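Local structure of putative Hit-like protein involved in cell-cycle regulation (Streptococcus mutans, 3L7X) at residues V53-A61 / N94-I102. The protein binds zinc and, as a HIT-family protein, probably hydrolyses or transfers nucleotides, with a possible role in cell-cycle regulation. Numbering follows the deposited sequence.
Sequences VYEDEDVLA and NLFARIPKI
I102 lies over one face of the Y54 ring, its CD1 3.6 Å from Y54 CD2. The same methyl also packs on A61 CB. K101, one residue earlier in the helix, sends an extended chain across Y54 at about a right angle; K101 NZ stops 3.5 Å from Y54 CE1. V59 CG2 touches both L95 CD1 and R98 CG. Beyond V59 the R98 chain bends at chi2 and chi3 (-54° and -138°), which brings its guanidinium to the hairpin turn. R98 NE donates to D56 OD2 at 2.8 Å, nearly straight at 174°, on the syn side of the carboxylate. R98 NH2 makes a weak, longer bond to D56 OD1 and a salt bridge to D58 OD2 at 3.0 Å, also weak in its angle. The Y54 hydroxyl OH also donates to D56 OD2, at a very short 2.5 Å. D56 OD1 takes the backbone N of D58 and of V59 from opposite faces; the D58 bond closes an Asx turn and the V59 bond extends it to an Asx motif. The contact fixes the 52-63 hairpin of the HIT domain to helices 89-97 and 99-110; L95 and I102 also touch strand 134-139. With R98 and two backbone N-H groups around it, D56 is probably stabilised as a carboxylate.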
loop_
_atom_site.group_PDB
_atom_site.type_symbol
_atom_site.label_atom_id
_atom_site.label_comp_id
_atom_site.label_asym_id
_atom_site.label_seq_id
_atom_site.Cartn_x
_atom_site.Cartn_y
_atom_site.Cartn_z
ATOM N N VAL A 53 3.008 18.424 1.476
ATOM C CA VAL A 53 1.909 18.321 2.440
ATOM C C VAL A 53 2.358 17.822 3.815
ATOM O O VAL A 53 1.702 18.076 4.817
ATOM C CB VAL A 53 0.717 17.492 1.919
ATOM C CG1 VAL A 53 0.086 18.134 0.670
ATOM C CG2 VAL A 53 1.111 16.075 1.595
ATOM N N TYR A 54 3.483 17.123 3.865
ATOM C CA TYR A 54 3.997 16.572 5.117
ATOM C C TYR A 54 5.467 16.254 4.964
ATOM O O TYR A 54 5.893 15.805 3.890
ATOM C CB TYR A 54 3.231 15.280 5.505
ATOM C CG TYR A 54 3.769 14.648 6.749
ATOM C CD1 TYR A 54 3.388 15.123 8.007
ATOM C CD2 TYR A 54 4.655 13.583 6.679
ATOM C CE1 TYR A 54 3.894 14.528 9.165
ATOM C CE2 TYR A 54 5.196 13.019 7.796
ATOM C CZ TYR A 54 4.777 13.472 9.055
ATOM O OH TYR A 54 5.316 12.907 10.178
ATOM N N GLU A 55 6.229 16.448 6.037
ATOM C CA GLU A 55 7.647 16.108 6.035
ATOM C C GLU A 55 8.080 15.793 7.477
ATOM O O GLU A 55 7.674 16.484 8.421
ATOM C CB GLU A 55 8.495 17.275 5.456
ATOM C CG GLU A 55 9.982 17.028 5.438
ATOM C CD GLU A 55 10.745 18.078 4.591
ATOM O OE1 GLU A 55 10.124 19.070 4.166
ATOM O OE2 GLU A 55 11.946 17.888 4.340
ATOM N N ASP A 56 8.890 14.755 7.642
ATOM C CA ASP A 56 9.594 14.565 8.907
ATOM C C ASP A 56 10.989 14.027 8.621
ATOM O O ASP A 56 11.455 14.094 7.486
ATOM C CB ASP A 56 8.784 13.707 9.902
ATOM C CG ASP A 56 8.532 12.301 9.418
ATOM O OD1 ASP A 56 9.370 11.747 8.678
ATOM O OD2 ASP A 56 7.477 11.739 9.782
ATOM N N GLU A 57 11.656 13.496 9.635
ATOM C CA GLU A 57 13.023 13.035 9.461
ATOM C C GLU A 57 13.160 11.901 8.429
ATOM O O GLU A 57 14.214 11.786 7.762
ATOM C CB GLU A 57 13.618 12.623 10.817
ATOM N N ASP A 58 12.121 11.075 8.295
ATOM C CA ASP A 58 12.230 9.900 7.455
ATOM C C ASP A 58 11.479 9.980 6.138
ATOM O O ASP A 58 11.804 9.235 5.224
ATOM C CB ASP A 58 11.744 8.650 8.190
ATOM C CG ASP A 58 12.643 8.294 9.349
ATOM O OD1 ASP A 58 13.775 8.794 9.352
ATOM O OD2 ASP A 58 12.212 7.543 10.247
ATOM N N VAL A 59 10.447 10.819 6.100
ATOM C CA VAL A 59 9.446 10.784 5.028
ATOM C C VAL A 59 9.080 12.176 4.477
ATOM O O VAL A 59 9.096 13.148 5.197
ATOM C CB VAL A 59 8.157 10.033 5.589
ATOM C CG1 VAL A 59 6.905 10.486 4.927
ATOM C CG2 VAL A 59 8.377 8.543 5.517
ATOM N N LEU A 60 8.753 12.256 3.190
ATOM C CA LEU A 60 8.238 13.455 2.551
ATOM C C LEU A 60 6.977 13.083 1.758
ATOM O O LEU A 60 6.954 12.078 1.012
ATOM C CB LEU A 60 9.328 14.075 1.581
ATOM C CG LEU A 60 8.784 15.251 0.765
ATOM C CD1 LEU A 60 8.494 16.496 1.669
ATOM C CD2 LEU A 60 9.803 15.634 -0.319
ATOM N N ALA A 61 5.922 13.904 1.879
ATOM C CA ALA A 61 4.704 13.647 1.081
ATOM C C ALA A 61 4.402 14.929 0.331
ATOM O O ALA A 61 4.515 16.013 0.899
ATOM C CB ALA A 61 3.502 13.278 2.004
ATOM N N ASN A 94 9.060 2.104 8.572
ATOM C CA ASN A 94 9.173 3.555 8.677
ATOM C C ASN A 94 8.348 4.357 7.683
ATOM O O ASN A 94 7.747 5.375 8.055
ATOM C CB ASN A 94 10.627 3.999 8.463
ATOM C CG ASN A 94 11.437 3.966 9.714
ATOM O OD1 ASN A 94 10.903 4.006 10.824
ATOM N ND2 ASN A 94 12.767 3.941 9.550
ATOM N N LEU A 95 8.334 3.914 6.425
ATOM C CA LEU A 95 7.555 4.585 5.404
ATOM C C LEU A 95 6.039 4.516 5.736
ATOM O O LEU A 95 5.327 5.510 5.661
ATOM C CB LEU A 95 7.825 3.957 4.050
ATOM C CG LEU A 95 7.040 4.550 2.841
ATOM C CD1 LEU A 95 7.275 6.087 2.737
ATOM C CD2 LEU A 95 7.478 3.901 1.599
ATOM N N PHE A 96 5.544 3.343 6.096
ATOM C CA PHE A 96 4.094 3.269 6.221
ATOM C C PHE A 96 3.563 3.717 7.567
ATOM O O PHE A 96 2.368 4.054 7.665
ATOM C CB PHE A 96 3.659 1.837 5.938
ATOM C CG PHE A 96 3.630 1.523 4.455
ATOM C CD1 PHE A 96 2.486 1.713 3.727
ATOM C CD2 PHE A 96 4.759 0.985 3.833
ATOM C CE1 PHE A 96 2.466 1.426 2.336
ATOM C CE2 PHE A 96 4.719 0.683 2.437
ATOM C CZ PHE A 96 3.578 0.923 1.719
ATOM N N ALA A 97 4.422 3.818 8.586
ATOM C CA ALA A 97 3.931 4.271 9.891
ATOM C C ALA A 97 3.209 5.624 9.779
ATOM O O ALA A 97 2.278 5.890 10.495
ATOM C CB ALA A 97 5.118 4.404 10.856
ATOM N N ARG A 98 3.692 6.491 8.886
ATOM C CA ARG A 98 3.148 7.852 8.761
ATOM C C ARG A 98 1.864 7.894 7.911
ATOM O O ARG A 98 1.142 8.886 7.914
ATOM C CB ARG A 98 4.153 8.782 8.026
ATOM C CG ARG A 98 5.648 8.473 8.116
ATOM C CD ARG A 98 6.144 8.354 9.520
ATOM N NE ARG A 98 7.452 8.974 9.846
ATOM C CZ ARG A 98 8.557 8.313 10.211
ATOM N NH1 ARG A 98 8.608 6.984 10.231
ATOM N NH2 ARG A 98 9.653 8.993 10.560
ATOM N N ILE A 99 1.569 6.807 7.208
ATOM C CA ILE A 99 0.560 6.899 6.161
ATOM C C ILE A 99 -0.884 7.107 6.717
ATOM O O ILE A 99 -1.626 7.938 6.206
ATOM C CB ILE A 99 0.748 5.818 5.148
ATOM C CG1 ILE A 99 1.907 6.297 4.182
ATOM C CG2 ILE A 99 -0.570 5.554 4.389
ATOM C CD1 ILE A 99 2.298 5.343 3.154
ATOM N N PRO A 100 -1.256 6.401 7.798
ATOM C CA PRO A 100 -2.616 6.663 8.314
ATOM C C PRO A 100 -2.901 8.139 8.669
ATOM O O PRO A 100 -3.968 8.690 8.325
ATOM C CB PRO A 100 -2.707 5.761 9.578
ATOM C CG PRO A 100 -1.799 4.548 9.222
ATOM C CD PRO A 100 -0.594 5.246 8.442
ATOM N N LYS A 101 -1.927 8.778 9.309
ATOM C CA LYS A 101 -2.098 10.158 9.735
ATOM C C LYS A 101 -2.224 11.073 8.496
ATOM O O LYS A 101 -3.094 11.976 8.442
ATOM C CB LYS A 101 -0.933 10.541 10.654
ATOM C CG LYS A 101 -0.661 12.013 10.817
ATOM C CD LYS A 101 0.742 12.191 11.418
ATOM C CE LYS A 101 1.162 13.657 11.480
ATOM N NZ LYS A 101 2.395 13.891 12.309
ATOM N N ILE A 102 -1.395 10.813 7.469
ATOM C CA ILE A 102 -1.460 11.632 6.273
ATOM C C ILE A 102 -2.771 11.410 5.548
ATOM O O ILE A 102 -3.422 12.365 5.089
ATOM C CB ILE A 102 -0.249 11.361 5.349
ATOM C CG1 ILE A 102 1.059 11.702 6.111
ATOM C CG2 ILE A 102 -0.389 12.177 4.015
ATOM C CD1 ILE A 102 2.365 11.186 5.373
#